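Local coordinates for protein serine-threonine phosphatase 2C (Toxoplasma gondii, PDB 2I44) that probably removes phosphate from phosphoserine and phosphothreonine residues of proteins, as a metal-dependent phosphatase of the PP2C family, and binds calcium ions in this crystal, at residues Y135-T139 with Q223-Y229; N171-L175 with W269-A275; H258-I262 with A277-M282. All blocks are in the same frame, centred on the assembly; numbering follows the deposited sequence.

Contact 1 of 3, residues Y135-T139 with Q223-Y229; sequences YASST and QPMQLQY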
ATOM      1  N   TYR A 135       0.870  17.778  -8.549  1.00 17.80           N
ATOM      2  CA  TYR A 135       0.174  16.518  -8.742  1.00 17.60           C
ATOM      3  C   TYR A 135       0.893  15.265  -8.269  1.00 18.39           C
ATOM      4  O   TYR A 135       0.348  14.168  -8.369  1.00 16.89           O
ATOM      5  CB  TYR A 135      -0.206  16.382 -10.220  1.00 19.00           C
ATOM      6  CG  TYR A 135      -1.200  17.429 -10.683  1.00 20.53           C
ATOM      7  CD1 TYR A 135      -2.566  17.280 -10.432  1.00 20.06           C
ATOM      8  CD2 TYR A 135      -0.770  18.587 -11.336  1.00 19.56           C
ATOM      9  CE1 TYR A 135      -3.486  18.258 -10.821  1.00 20.33           C
ATOM     10  CE2 TYR A 135      -1.680  19.576 -11.729  1.00 20.67           C
ATOM     11  CZ  TYR A 135      -3.036  19.405 -11.469  1.00 21.20           C
ATOM     12  OH  TYR A 135      -3.939  20.369 -11.852  1.00 19.56           O
ATOM     13  N   ALA A 136       2.111  15.413  -7.762  1.00 17.17           N
ATOM     14  CA  ALA A 136       2.848  14.251  -7.277  1.00 17.03           C
ATOM     15  C   ALA A 136       1.940  13.487  -6.315  1.00 14.46           C
ATOM     16  O   ALA A 136       1.469  14.041  -5.318  1.00 14.33           O
ATOM     17  CB  ALA A 136       4.134  14.684  -6.568  1.00 17.44           C
ATOM     18  N   SER A 137       1.690  12.220  -6.634  1.00 13.24           N
ATOM     19  CA  SER A 137       0.823  11.366  -5.832  1.00 13.12           C
ATOM     20  C   SER A 137       1.414   9.971  -5.647  1.00 12.38           C
ATOM     21  O   SER A 137       2.444   9.631  -6.235  1.00 11.96           O
ATOM     22  CB  SER A 137      -0.544  11.215  -6.509  1.00 13.66           C
ATOM     23  OG  SER A 137      -1.144  12.465  -6.785  1.00 12.86           O
ATOM     24  N   SER A 138       0.744   9.161  -4.830  1.00 10.84           N
ATOM     25  CA  SER A 138       1.182   7.795  -4.586  1.00 11.73           C
ATOM     26  C   SER A 138       0.060   6.942  -3.998  1.00 12.96           C
ATOM     27  O   SER A 138      -0.771   7.421  -3.213  1.00 14.42           O
ATOM     28  CB  SER A 138       2.385   7.781  -3.627  1.00 11.09           C
ATOM     29  OG  SER A 138       2.833   6.456  -3.357  1.00 10.97           O
ATOM     30  N   THR A 139       0.018   5.679  -4.398  1.00 13.00           N
ATOM     31  CA  THR A 139      -0.964   4.766  -3.843  1.00 14.32           C
ATOM     32  C   THR A 139      -0.298   4.289  -2.564  1.00 16.61           C
ATOM     33  O   THR A 139       0.846   4.654  -2.261  1.00 17.37           O
ATOM     34  CB  THR A 139      -1.147   3.508  -4.680  1.00 13.96           C
ATOM     35  OG1 THR A 139       0.076   2.765  -4.641  1.00 13.20           O
ATOM     36  CG2 THR A 139      -1.512   3.838  -6.117  1.00 13.82           C
ATOM     37  N   GLN A 223       0.061  22.013 -17.809  1.00 27.70           N
ATOM     38  CA  GLN A 223      -0.079  20.568 -17.849  1.00 26.50           C
ATOM     39  C   GLN A 223      -0.804  19.973 -16.642  1.00 23.36           C
ATOM     40  O   GLN A 223      -0.189  19.324 -15.799  1.00 20.59           O
ATOM     41  CB  GLN A 223       1.302  19.927 -17.988  1.00 30.08           C
ATOM     42  CG  GLN A 223       1.969  20.217 -19.318  1.00 33.11           C
ATOM     43  CD  GLN A 223       3.468  20.030 -19.262  1.00 38.55           C
ATOM     44  OE1 GLN A 223       4.153  20.682 -18.470  1.00 41.42           O
ATOM     45  NE2 GLN A 223       3.991  19.139 -20.102  1.00 39.12           N
ATOM     46  N   PRO A 224      -2.126  20.196 -16.545  1.00 20.57           N
ATOM     47  CA  PRO A 224      -2.900  19.653 -15.423  1.00 20.58           C
ATOM     48  C   PRO A 224      -2.845  18.126 -15.507  1.00 18.94           C
ATOM     49  O   PRO A 224      -2.808  17.566 -16.606  1.00 18.20           O
ATOM     50  CB  PRO A 224      -4.303  20.211 -15.673  1.00 20.29           C
ATOM     51  CG  PRO A 224      -4.366  20.279 -17.169  1.00 19.67           C
ATOM     52  CD  PRO A 224      -3.012  20.865 -17.514  1.00 20.96           C
HETATM   53  N   MSE A 225      -2.829  17.454 -14.361  1.00 18.14           N
HETATM   54  CA  MSE A 225      -2.747  16.000 -14.366  1.00 18.59           C
HETATM   55  C   MSE A 225      -4.003  15.286 -13.891  1.00 17.44           C
HETATM   56  O   MSE A 225      -4.857  15.872 -13.223  1.00 14.34           O
HETATM   57  CB  MSE A 225      -1.550  15.543 -13.528  1.00 22.87           C
HETATM   58  CG  MSE A 225      -0.201  16.048 -14.036  1.00 31.04           C
HETATM   59 SE   MSE A 225       0.305  15.261 -15.753  1.00 41.45          SE
HETATM   60  CE  MSE A 225       0.022  16.785 -16.891  1.00 37.22           C
ATOM     61  N   GLN A 226      -4.081  14.006 -14.250  1.00 17.28           N
ATOM     62  CA  GLN A 226      -5.197  13.128 -13.915  1.00 18.12           C
ATOM     63  C   GLN A 226      -4.675  11.831 -13.301  1.00 17.49           C
ATOM     64  O   GLN A 226      -3.516  11.477 -13.473  1.00 16.74           O
ATOM     65  CB  GLN A 226      -5.978  12.772 -15.176  1.00 19.69           C
ATOM     66  CG  GLN A 226      -6.611  13.944 -15.887  1.00 22.49           C
ATOM     67  CD  GLN A 226      -6.949  13.622 -17.333  1.00 23.57           C
ATOM     68  OE1 GLN A 226      -6.054  13.422 -18.166  1.00 22.51           O
ATOM     69  NE2 GLN A 226      -8.241  13.570 -17.641  1.00 19.16           N
ATOM     70  N   LEU A 227      -5.544  11.122 -12.594  1.00 17.21           N
ATOM     71  CA  LEU A 227      -5.167   9.860 -11.971  1.00 17.38           C
ATOM     72  C   LEU A 227      -6.234   8.823 -12.269  1.00 16.39           C
ATOM     73  O   LEU A 227      -7.396   9.161 -12.503  1.00 15.43           O
ATOM     74  CB  LEU A 227      -5.027  10.032 -10.456  1.00 16.10           C
ATOM     75  CG  LEU A 227      -3.991  11.051  -9.978  1.00 15.96           C
ATOM     76  CD1 LEU A 227      -3.989  11.103  -8.460  1.00 17.09           C
ATOM     77  CD2 LEU A 227      -2.612  10.653 -10.498  1.00 15.07           C
ATOM     78  N   GLN A 228      -5.843   7.556 -12.270  1.00 17.47           N
ATOM     79  CA  GLN A 228      -6.800   6.498 -12.531  1.00 18.67           C
ATOM     80  C   GLN A 228      -7.263   5.791 -11.261  1.00 17.92           C
ATOM     81  O   GLN A 228      -7.871   4.730 -11.314  1.00 17.96           O
ATOM     82  CB  GLN A 228      -6.232   5.521 -13.561  1.00 20.68           C
ATOM     83  CG  GLN A 228      -6.214   6.141 -14.947  1.00 24.72           C
ATOM     84  CD  GLN A 228      -5.550   5.267 -15.990  1.00 27.02           C
ATOM     85  OE1 GLN A 228      -4.395   4.866 -15.839  1.00 28.38           O
ATOM     86  NE2 GLN A 228      -6.278   4.974 -17.061  1.00 28.72           N
ATOM     87  N   TYR A 229      -6.954   6.390 -10.117  1.00 17.74           N
ATOM     88  CA  TYR A 229      -7.417   5.885  -8.831  1.00 18.09           C
ATOM     89  C   TYR A 229      -7.941   7.105  -8.069  1.00 17.76           C
ATOM     90  O   TYR A 229      -7.430   8.220  -8.232  1.00 17.02           O
ATOM     91  CB  TYR A 229      -6.319   5.127  -8.067  1.00 17.66           C
ATOM     92  CG  TYR A 229      -4.954   5.761  -8.019  1.00 18.53           C
ATOM     93  CD1 TYR A 229      -4.591   6.602  -6.971  1.00 22.60           C
ATOM     94  CD2 TYR A 229      -4.004   5.484  -9.000  1.00 18.57           C
ATOM     95  CE1 TYR A 229      -3.309   7.148  -6.899  1.00 22.00           C
ATOM     96  CE2 TYR A 229      -2.725   6.025  -8.936  1.00 19.90           C
ATOM     97  CZ  TYR A 229      -2.386   6.855  -7.883  1.00 20.90           C
ATOM     98  OH  TYR A 229      -1.124   7.385  -7.797  1.00 21.90           O
TER
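Met225 and Tyr135 at one end, and Thr139 and Tyr229 at the other, meet through CH-pi contacts. At the first, CB of the selenomethionine Met225 lies over a face of the Tyr135 ring, 3.8 Å from its centroid, and Met225 N sits above the middle of that ring. Tyr135 has CG anti to its carbonyl carbon (chi1 -65°), which sends the ring toward the loop, and chi2 of -81° turns its face to the backbone of Pro224 and Met225; a broad aromatic plate suits a loop that offers main chain and the first carbons of Met225. At the far end the roles are exchanged: CG2 of Thr139 stands over a face of the Tyr229 ring, 3.8 Å from the centroid and 17° off the ring normal.

Van der Waals packing fills the rest. The proline ring runs alongside the tyrosine, Pro224 CB lying 3.8 Å from Tyr135 OH. In the middle, Leu227 sends one methyl, CD1, to within 3.6 Å of Ser137 OG, where a small side chain lets the leucine come close.

The hydrogen bonds of these side chains stay within residues 135-139 or go elsewhere. Ser137 OG donates to Tyr135 O from above the carbonyl plane, whereas Ser138 OG meets a lone pair of Thr139 O in plane. Thr139 OG1 bonds to Ser158 OG and to the backbone N of Asp60, a calcium ligand.

The arrangement is that of a loop laid along the start of a central strand of the PP2C beta-sandwich, beside the metal centre, with the Tyr229 side chain about 6 Å from a calcium ion.

Contact 2 of 3, residues N171-L175 with W269-A275; sequences NCEFL and WDVMSAA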
ATOM      1  N   ASN A 171      -6.088 -21.059   0.072  1.00 27.06           N
ATOM      2  CA  ASN A 171      -7.104 -20.043  -0.201  1.00 26.71           C
ATOM      3  C   ASN A 171      -6.353 -18.732  -0.463  1.00 25.43           C
ATOM      4  O   ASN A 171      -5.592 -18.262   0.383  1.00 24.43           O
ATOM      5  CB  ASN A 171      -8.039 -19.905   1.004  1.00 28.86           C
ATOM      6  CG  ASN A 171      -9.133 -18.876   0.787  1.00 33.58           C
ATOM      7  OD1 ASN A 171      -8.872 -17.671   0.702  1.00 35.73           O
ATOM      8  ND2 ASN A 171     -10.374 -19.346   0.698  1.00 37.61           N
ATOM      9  N   CYS A 172      -6.568 -18.155  -1.642  1.00 22.92           N
ATOM     10  CA  CYS A 172      -5.883 -16.931  -2.043  1.00 21.63           C
ATOM     11  C   CYS A 172      -6.845 -15.814  -2.396  1.00 21.89           C
ATOM     12  O   CYS A 172      -7.711 -15.983  -3.254  1.00 20.94           O
ATOM     13  CB  CYS A 172      -4.988 -17.232  -3.244  1.00 20.95           C
ATOM     14  SG  CYS A 172      -3.824 -18.557  -2.916  1.00 20.82           S
ATOM     15  N   GLU A 173      -6.675 -14.662  -1.755  1.00 19.73           N
ATOM     16  CA  GLU A 173      -7.558 -13.533  -2.005  1.00 19.85           C
ATOM     17  C   GLU A 173      -6.838 -12.205  -1.785  1.00 19.21           C
ATOM     18  O   GLU A 173      -5.776 -12.157  -1.166  1.00 18.88           O
ATOM     19  CB  GLU A 173      -8.754 -13.597  -1.053  1.00 21.49           C
ATOM     20  CG  GLU A 173      -8.388 -13.267   0.398  1.00 27.21           C
ATOM     21  CD  GLU A 173      -9.606 -13.089   1.300  1.00 31.61           C
ATOM     22  OE1 GLU A 173     -10.600 -12.492   0.832  1.00 34.07           O
ATOM     23  OE2 GLU A 173      -9.567 -13.526   2.476  1.00 33.25           O
ATOM     24  N   PHE A 174      -7.424 -11.132  -2.303  1.00 16.58           N
ATOM     25  CA  PHE A 174      -6.880  -9.795  -2.104  1.00 16.12           C
ATOM     26  C   PHE A 174      -7.602  -9.265  -0.872  1.00 14.53           C
ATOM     27  O   PHE A 174      -8.792  -9.518  -0.706  1.00 13.66           O
ATOM     28  CB  PHE A 174      -7.192  -8.890  -3.302  1.00 16.20           C
ATOM     29  CG  PHE A 174      -6.326  -9.142  -4.492  1.00 15.30           C
ATOM     30  CD1 PHE A 174      -4.938  -9.038  -4.394  1.00 15.48           C
ATOM     31  CD2 PHE A 174      -6.890  -9.464  -5.721  1.00 15.11           C
ATOM     32  CE1 PHE A 174      -4.129  -9.248  -5.504  1.00 15.12           C
ATOM     33  CE2 PHE A 174      -6.092  -9.674  -6.831  1.00 11.58           C
ATOM     34  CZ  PHE A 174      -4.707  -9.565  -6.721  1.00 14.78           C
ATOM     35  N   LEU A 175      -6.893  -8.556  -0.000  1.00 14.75           N
ATOM     36  CA  LEU A 175      -7.522  -7.999   1.192  1.00 15.65           C
ATOM     37  C   LEU A 175      -7.947  -6.557   0.928  1.00 16.01           C
ATOM     38  O   LEU A 175      -8.546  -5.906   1.779  1.00 16.22           O
ATOM     39  CB  LEU A 175      -6.553  -8.037   2.377  1.00 17.31           C
ATOM     40  CG  LEU A 175      -6.100  -9.429   2.824  1.00 21.07           C
ATOM     41  CD1 LEU A 175      -5.067  -9.310   3.948  1.00 24.15           C
ATOM     42  CD2 LEU A 175      -7.306 -10.233   3.285  1.00 20.97           C
ATOM     43  N   TRP A 269       0.251  -6.832 -10.083  1.00 14.38           N
ATOM     44  CA  TRP A 269      -1.141  -7.251 -10.206  1.00 14.90           C
ATOM     45  C   TRP A 269      -1.796  -7.089 -11.577  1.00 14.82           C
ATOM     46  O   TRP A 269      -2.720  -7.820 -11.904  1.00 12.61           O
ATOM     47  CB  TRP A 269      -1.970  -6.544  -9.132  1.00 15.92           C
ATOM     48  CG  TRP A 269      -1.418  -6.779  -7.752  1.00 14.88           C
ATOM     49  CD1 TRP A 269      -1.105  -5.830  -6.818  1.00 15.04           C
ATOM     50  CD2 TRP A 269      -1.124  -8.046  -7.153  1.00 12.87           C
ATOM     51  NE1 TRP A 269      -0.638  -6.430  -5.674  1.00 11.62           N
ATOM     52  CE2 TRP A 269      -0.642  -7.789  -5.850  1.00 14.35           C
ATOM     53  CE3 TRP A 269      -1.223  -9.375  -7.588  1.00 14.99           C
ATOM     54  CZ2 TRP A 269      -0.259  -8.815  -4.974  1.00 15.30           C
ATOM     55  CZ3 TRP A 269      -0.839 -10.403  -6.712  1.00 15.42           C
ATOM     56  CH2 TRP A 269      -0.364 -10.112  -5.420  1.00 16.21           C
ATOM     57  N   ASP A 270      -1.340  -6.138 -12.378  1.00 15.24           N
ATOM     58  CA  ASP A 270      -1.941  -5.993 -13.696  1.00 18.23           C
ATOM     59  C   ASP A 270      -1.651  -7.248 -14.516  1.00 17.97           C
ATOM     60  O   ASP A 270      -2.341  -7.540 -15.489  1.00 15.71           O
ATOM     61  CB  ASP A 270      -1.410  -4.745 -14.410  1.00 20.23           C
ATOM     62  CG  ASP A 270      -1.985  -3.454 -13.834  1.00 24.09           C
ATOM     63  OD1 ASP A 270      -3.051  -3.521 -13.172  1.00 25.02           O
ATOM     64  OD2 ASP A 270      -1.389  -2.375 -14.053  1.00 27.48           O
ATOM     65  N   VAL A 271      -0.645  -8.008 -14.092  1.00 18.18           N
ATOM     66  CA  VAL A 271      -0.282  -9.234 -14.789  1.00 19.87           C
ATOM     67  C   VAL A 271      -0.682 -10.520 -14.063  1.00 20.83           C
ATOM     68  O   VAL A 271      -1.270 -11.426 -14.665  1.00 19.09           O
ATOM     69  CB  VAL A 271       1.235  -9.294 -15.060  1.00 21.25           C
ATOM     70  CG1 VAL A 271       1.565 -10.549 -15.840  1.00 21.36           C
ATOM     71  CG2 VAL A 271       1.684  -8.051 -15.826  1.00 21.57           C
HETATM   72  N   MSE A 272      -0.374 -10.593 -12.772  1.00 20.11           N
HETATM   73  CA  MSE A 272      -0.661 -11.788 -11.973  1.00 20.13           C
HETATM   74  C   MSE A 272      -1.890 -11.711 -11.053  1.00 17.79           C
HETATM   75  O   MSE A 272      -2.174 -10.670 -10.473  1.00 14.06           O
HETATM   76  CB  MSE A 272       0.565 -12.119 -11.118  1.00 23.61           C
HETATM   77  CG  MSE A 272       1.850 -12.348 -11.897  1.00 31.05           C
HETATM   78 SE   MSE A 272       1.731 -13.948 -12.982  1.00 40.41          SE
HETATM   79  CE  MSE A 272       2.788 -13.371 -14.502  1.00 37.16           C
ATOM     80  N   SER A 273      -2.602 -12.830 -10.920  1.00 17.59           N
ATOM     81  CA  SER A 273      -3.773 -12.916 -10.032  1.00 17.59           C
ATOM     82  C   SER A 273      -3.256 -13.223  -8.623  1.00 14.87           C
ATOM     83  O   SER A 273      -2.098 -13.596  -8.461  1.00 13.44           O
ATOM     84  CB  SER A 273      -4.694 -14.062 -10.447  1.00 17.57           C
ATOM     85  OG  SER A 273      -4.174 -15.298  -9.985  1.00 18.85           O
ATOM     86  N   ALA A 274      -4.112 -13.086  -7.616  1.00 13.98           N
ATOM     87  CA  ALA A 274      -3.702 -13.351  -6.236  1.00 13.87           C
ATOM     88  C   ALA A 274      -3.174 -14.780  -6.083  1.00 14.92           C
ATOM     89  O   ALA A 274      -2.101 -14.999  -5.515  1.00 13.63           O
ATOM     90  CB  ALA A 274      -4.877 -13.110  -5.279  1.00 11.01           C
ATOM     91  N   ALA A 275      -3.927 -15.747  -6.603  1.00 14.06           N
ATOM     92  CA  ALA A 275      -3.521 -17.151  -6.526  1.00 16.28           C
ATOM     93  C   ALA A 275      -2.181 -17.395  -7.225  1.00 17.16           C
ATOM     94  O   ALA A 275      -1.338 -18.131  -6.715  1.00 17.53           O
ATOM     95  CB  ALA A 275      -4.605 -18.048  -7.129  1.00 15.14           C
TER
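Phe174 and Trp269 both hold CG anti to the carbonyl carbon (chi1 -77° and -55°), and from the strand and the end of helix 266-269 the two side chains lie alongside each other, pointing opposite ways, with their rings in contact. They form a T-shaped, edge-to-face pair: the CE1 and CZ edge of Phe174 is directed at the indole face, with centroids of the phenyl and the six-membered ring 4.8 Å apart and planes at 86°. Phe174 CE1 approaches within 3.6 Å of Trp269 CE3, bringing the positive rim of one ring against the electron-rich face of the other.

Over one phenyl face, Ala274 CB lies almost on the ring normal, 3.8 Å from the centroid, a CH-pi contact in which the short side chain allows the helix start to settle on the ring. Beside it, Cys172 CB packs 3.6 Å from Ala275 CA; both residues are small, and their CA atoms come within 5.1 Å.

No hydrogen bond crosses the contact. Trp269 NE1 donates to Arg159 O, which helps fix the rotation of the indole, while the side chain of Arg159 makes a cation-pi contact with Phe174. Ser273 OG, at the N-cap of helix 274-286, caps a backbone N of the first turn, and Ser273 N in turn bonds to Gln276 OE1, as in a capping box.

This is the packing of an outermost strand, 169-174, of one PP2C sheet against the N-terminus of a covering helix; the tryptophan lies near the metal centre, its side chain about 5 Å from that of the calcium ligand Asp266.

Contact 3 of 3, residues H258-I262 with A277-M282; sequences HRVMI and AVEIAM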
ATOM      1  N   HIS A 258      -2.625 -19.124   8.299  1.00 26.55           N
ATOM      2  CA  HIS A 258      -2.124 -18.017   7.491  1.00 26.42           C
ATOM      3  C   HIS A 258      -0.667 -18.282   7.121  1.00 26.48           C
ATOM      4  O   HIS A 258       0.202 -18.403   7.990  1.00 27.16           O
ATOM      5  CB  HIS A 258      -2.296 -16.698   8.249  1.00 27.01           C
ATOM      6  CG  HIS A 258      -3.700 -16.179   8.215  1.00 27.19           C
ATOM      7  ND1 HIS A 258      -4.092 -15.143   7.393  1.00 29.37           N
ATOM      8  CD2 HIS A 258      -4.824 -16.616   8.827  1.00 27.31           C
ATOM      9  CE1 HIS A 258      -5.397 -14.968   7.497  1.00 26.41           C
ATOM     10  NE2 HIS A 258      -5.865 -15.850   8.360  1.00 29.88           N
ATOM     11  N   ARG A 259      -0.408 -18.378   5.820  1.00 24.86           N
ATOM     12  CA  ARG A 259       0.923 -18.697   5.323  1.00 23.30           C
ATOM     13  C   ARG A 259       1.736 -17.550   4.746  1.00 23.21           C
ATOM     14  O   ARG A 259       2.932 -17.433   5.016  1.00 20.47           O
ATOM     15  CB  ARG A 259       0.815 -19.788   4.256  1.00 25.63           C
ATOM     16  CG  ARG A 259       0.261 -21.103   4.759  1.00 29.00           C
ATOM     17  CD  ARG A 259       1.353 -21.974   5.359  1.00 30.05           C
ATOM     18  NE  ARG A 259       0.792 -23.176   5.973  1.00 34.02           N
ATOM     19  CZ  ARG A 259       0.142 -23.196   7.135  1.00 35.42           C
ATOM     20  NH1 ARG A 259      -0.027 -22.074   7.828  1.00 35.40           N
ATOM     21  NH2 ARG A 259      -0.349 -24.340   7.601  1.00 33.69           N
ATOM     22  N   VAL A 260       1.106 -16.703   3.946  1.00 20.26           N
ATOM     23  CA  VAL A 260       1.863 -15.626   3.338  1.00 20.49           C
ATOM     24  C   VAL A 260       1.034 -14.406   2.958  1.00 20.57           C
ATOM     25  O   VAL A 260      -0.128 -14.512   2.575  1.00 19.28           O
ATOM     26  CB  VAL A 260       2.605 -16.158   2.090  1.00 20.83           C
ATOM     27  CG1 VAL A 260       1.602 -16.775   1.119  1.00 21.24           C
ATOM     28  CG2 VAL A 260       3.398 -15.046   1.425  1.00 20.94           C
HETATM   29  N   MSE A 261       1.646 -13.239   3.098  1.00 20.53           N
HETATM   30  CA  MSE A 261       1.011 -11.982   2.749  1.00 20.23           C
HETATM   31  C   MSE A 261       1.928 -11.349   1.715  1.00 20.03           C
HETATM   32  O   MSE A 261       3.154 -11.394   1.855  1.00 20.96           O
HETATM   33  CB  MSE A 261       0.882 -11.090   3.991  1.00 21.71           C
HETATM   34  CG  MSE A 261       0.274  -9.718   3.729  1.00 24.54           C
HETATM   35 SE   MSE A 261       0.001  -8.710   5.376  1.00 37.87          SE
HETATM   36  CE  MSE A 261      -1.921  -8.823   5.463  1.00 26.50           C
ATOM     37  N   ILE A 262       1.340 -10.780   0.668  1.00 18.59           N
ATOM     38  CA  ILE A 262       2.124 -10.158  -0.389  1.00 17.48           C
ATOM     39  C   ILE A 262       1.651  -8.736  -0.650  1.00 17.97           C
ATOM     40  O   ILE A 262       0.502  -8.516  -1.043  1.00 17.56           O
ATOM     41  CB  ILE A 262       2.014 -10.953  -1.718  1.00 17.93           C
ATOM     42  CG1 ILE A 262       2.513 -12.386  -1.518  1.00 17.99           C
ATOM     43  CG2 ILE A 262       2.817 -10.254  -2.814  1.00 15.66           C
ATOM     44  CD1 ILE A 262       2.357 -13.264  -2.748  1.00 17.89           C
ATOM     45  N   ALA A 277       0.276 -15.255  -7.677  1.00 18.12           N
ATOM     46  CA  ALA A 277       1.350 -14.661  -6.892  1.00 19.89           C
ATOM     47  C   ALA A 277       1.692 -15.536  -5.688  1.00 19.73           C
ATOM     48  O   ALA A 277       2.858 -15.814  -5.424  1.00 21.87           O
ATOM     49  CB  ALA A 277       0.951 -13.259  -6.430  1.00 19.03           C
ATOM     50  N   VAL A 278       0.676 -15.978  -4.964  1.00 19.23           N
ATOM     51  CA  VAL A 278       0.910 -16.810  -3.794  1.00 21.22           C
ATOM     52  C   VAL A 278       1.637 -18.099  -4.177  1.00 22.40           C
ATOM     53  O   VAL A 278       2.598 -18.496  -3.519  1.00 22.83           O
ATOM     54  CB  VAL A 278      -0.412 -17.152  -3.090  1.00 20.39           C
ATOM     55  CG1 VAL A 278      -0.173 -18.183  -2.005  1.00 21.58           C
ATOM     56  CG2 VAL A 278      -1.009 -15.890  -2.492  1.00 21.05           C
ATOM     57  N   GLU A 279       1.180 -18.740  -5.246  1.00 23.50           N
ATOM     58  CA  GLU A 279       1.795 -19.976  -5.718  1.00 24.19           C
ATOM     59  C   GLU A 279       3.277 -19.765  -6.022  1.00 23.30           C
ATOM     60  O   GLU A 279       4.125 -20.521  -5.543  1.00 20.31           O
ATOM     61  CB  GLU A 279       1.082 -20.479  -6.972  1.00 27.87           C
ATOM     62  CG  GLU A 279       1.795 -21.640  -7.652  1.00 35.69           C
ATOM     63  CD  GLU A 279       0.978 -22.256  -8.773  1.00 39.40           C
ATOM     64  OE1 GLU A 279       0.031 -23.014  -8.473  1.00 41.61           O
ATOM     65  OE2 GLU A 279       1.277 -21.975  -9.952  1.00 42.34           O
ATOM     66  N   ILE A 280       3.582 -18.737  -6.816  1.00 21.40           N
ATOM     67  CA  ILE A 280       4.960 -18.425  -7.176  1.00 21.50           C
ATOM     68  C   ILE A 280       5.796 -18.165  -5.925  1.00 22.14           C
ATOM     69  O   ILE A 280       6.910 -18.671  -5.798  1.00 21.42           O
ATOM     70  CB  ILE A 280       5.029 -17.185  -8.094  1.00 22.79           C
ATOM     71  CG1 ILE A 280       4.354 -17.490  -9.434  1.00 24.65           C
ATOM     72  CG2 ILE A 280       6.484 -16.771  -8.323  1.00 21.33           C
ATOM     73  CD1 ILE A 280       4.295 -16.305 -10.371  1.00 24.48           C
ATOM     74  N   ALA A 281       5.250 -17.372  -5.007  1.00 22.35           N
ATOM     75  CA  ALA A 281       5.935 -17.041  -3.764  1.00 23.40           C
ATOM     76  C   ALA A 281       6.103 -18.278  -2.875  1.00 23.44           C
ATOM     77  O   ALA A 281       7.161 -18.482  -2.293  1.00 22.43           O
ATOM     78  CB  ALA A 281       5.161 -15.959  -3.014  1.00 21.91           C
HETATM   79  N   MSE A 282       5.056 -19.091  -2.770  1.00 25.33           N
HETATM   80  CA  MSE A 282       5.102 -20.300  -1.948  1.00 27.85           C
HETATM   81  C   MSE A 282       6.133 -21.286  -2.484  1.00 28.47           C
HETATM   82  O   MSE A 282       6.869 -21.915  -1.723  1.00 26.87           O
HETATM   83  CB  MSE A 282       3.731 -20.976  -1.912  1.00 31.58           C
HETATM   84  CG  MSE A 282       2.708 -20.281  -1.031  1.00 37.07           C
HETATM   85 SE   MSE A 282       3.277 -20.200   0.808  1.00 50.41          SE
HETATM   86  CE  MSE A 282       2.261 -21.712   1.511  1.00 41.70           C
TER
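Val260 of the strand and Val278 of the helix point past one another from opposite sides, so that they meet methyl to methyl, the two CG1 atoms 3.9 Å apart. In Val260 that methyl occupies the position between the backbone N and the carbonyl carbon (chi1 57°), from which it also faces the selenium of Met282, a selenomethionine. Met282 comes at Val260 from the helix side in the same antiparallel manner, with Val260 CG1 to Met282 SE at 3.8 Å. Beta-branched valine suits the strand and presents a compact methyl surface to the helix.

Met282 is bent at both chi2 and chi3, which folds its terminal methyl over toward Arg259. There the two chains cross obliquely, and Met282 CE lies 3.7 Å from Arg259 CB, with CG and CD of the arginine close behind. A flexible, unbranched selenoether chain fits well here, because it can follow the aliphatic part of an arginine whose charged end leads away: Arg259 NH1 bonds to Pro256 O and NE forms a salt bridge with Glu165.

At the other end, Ile262 extends its chain (chi2 176°) to drive the terminal methyl CD1 between two alanines one helical turn apart. CD1 is 3.9 Å from both Ala277 CB and Ala281 CB, and the small alanines admit the long branch between them.

The axes of segments 258-262 and 277-282 run at 116° and come within 9.4 Å. Strand 258-264 lies between strands 159-166 and 313-320, with a classic beta bulge where Arg259 and Val260 both face Gly163. Helix 274-286 rests on this sheet: Val278 also touches Leu170 and Cys172 of strand 169-174, Met282 touches Phe319 of strand 313-320, and Leu295 of helix 291-305 packs against Ile262 and Ala277.

Overall arrangement
Contacts 2 and 3 are neighbours, their centres about 9 Å apart, and share helix 274-286, whose start meets edge strand 169-174 and whose next turns meet inner strand 258-264 of the same antiparallel sheet. They touch directly, Trp269 packing on Ala277. Contact 1 lays a loop on a strand of the other large sheet, about 25 Å from contact 2 and about 31 Å from contact 3 between centres, on the opposite side of the chain's centre from the latter. Along the chain contact 1 closes before contact 3 opens, while the segments of contact 2 alternate with those of both. Contact 1, through Thr139 and Tyr229, and contact 2, through Trp269, come near the calcium site; contact 3 lies away from it.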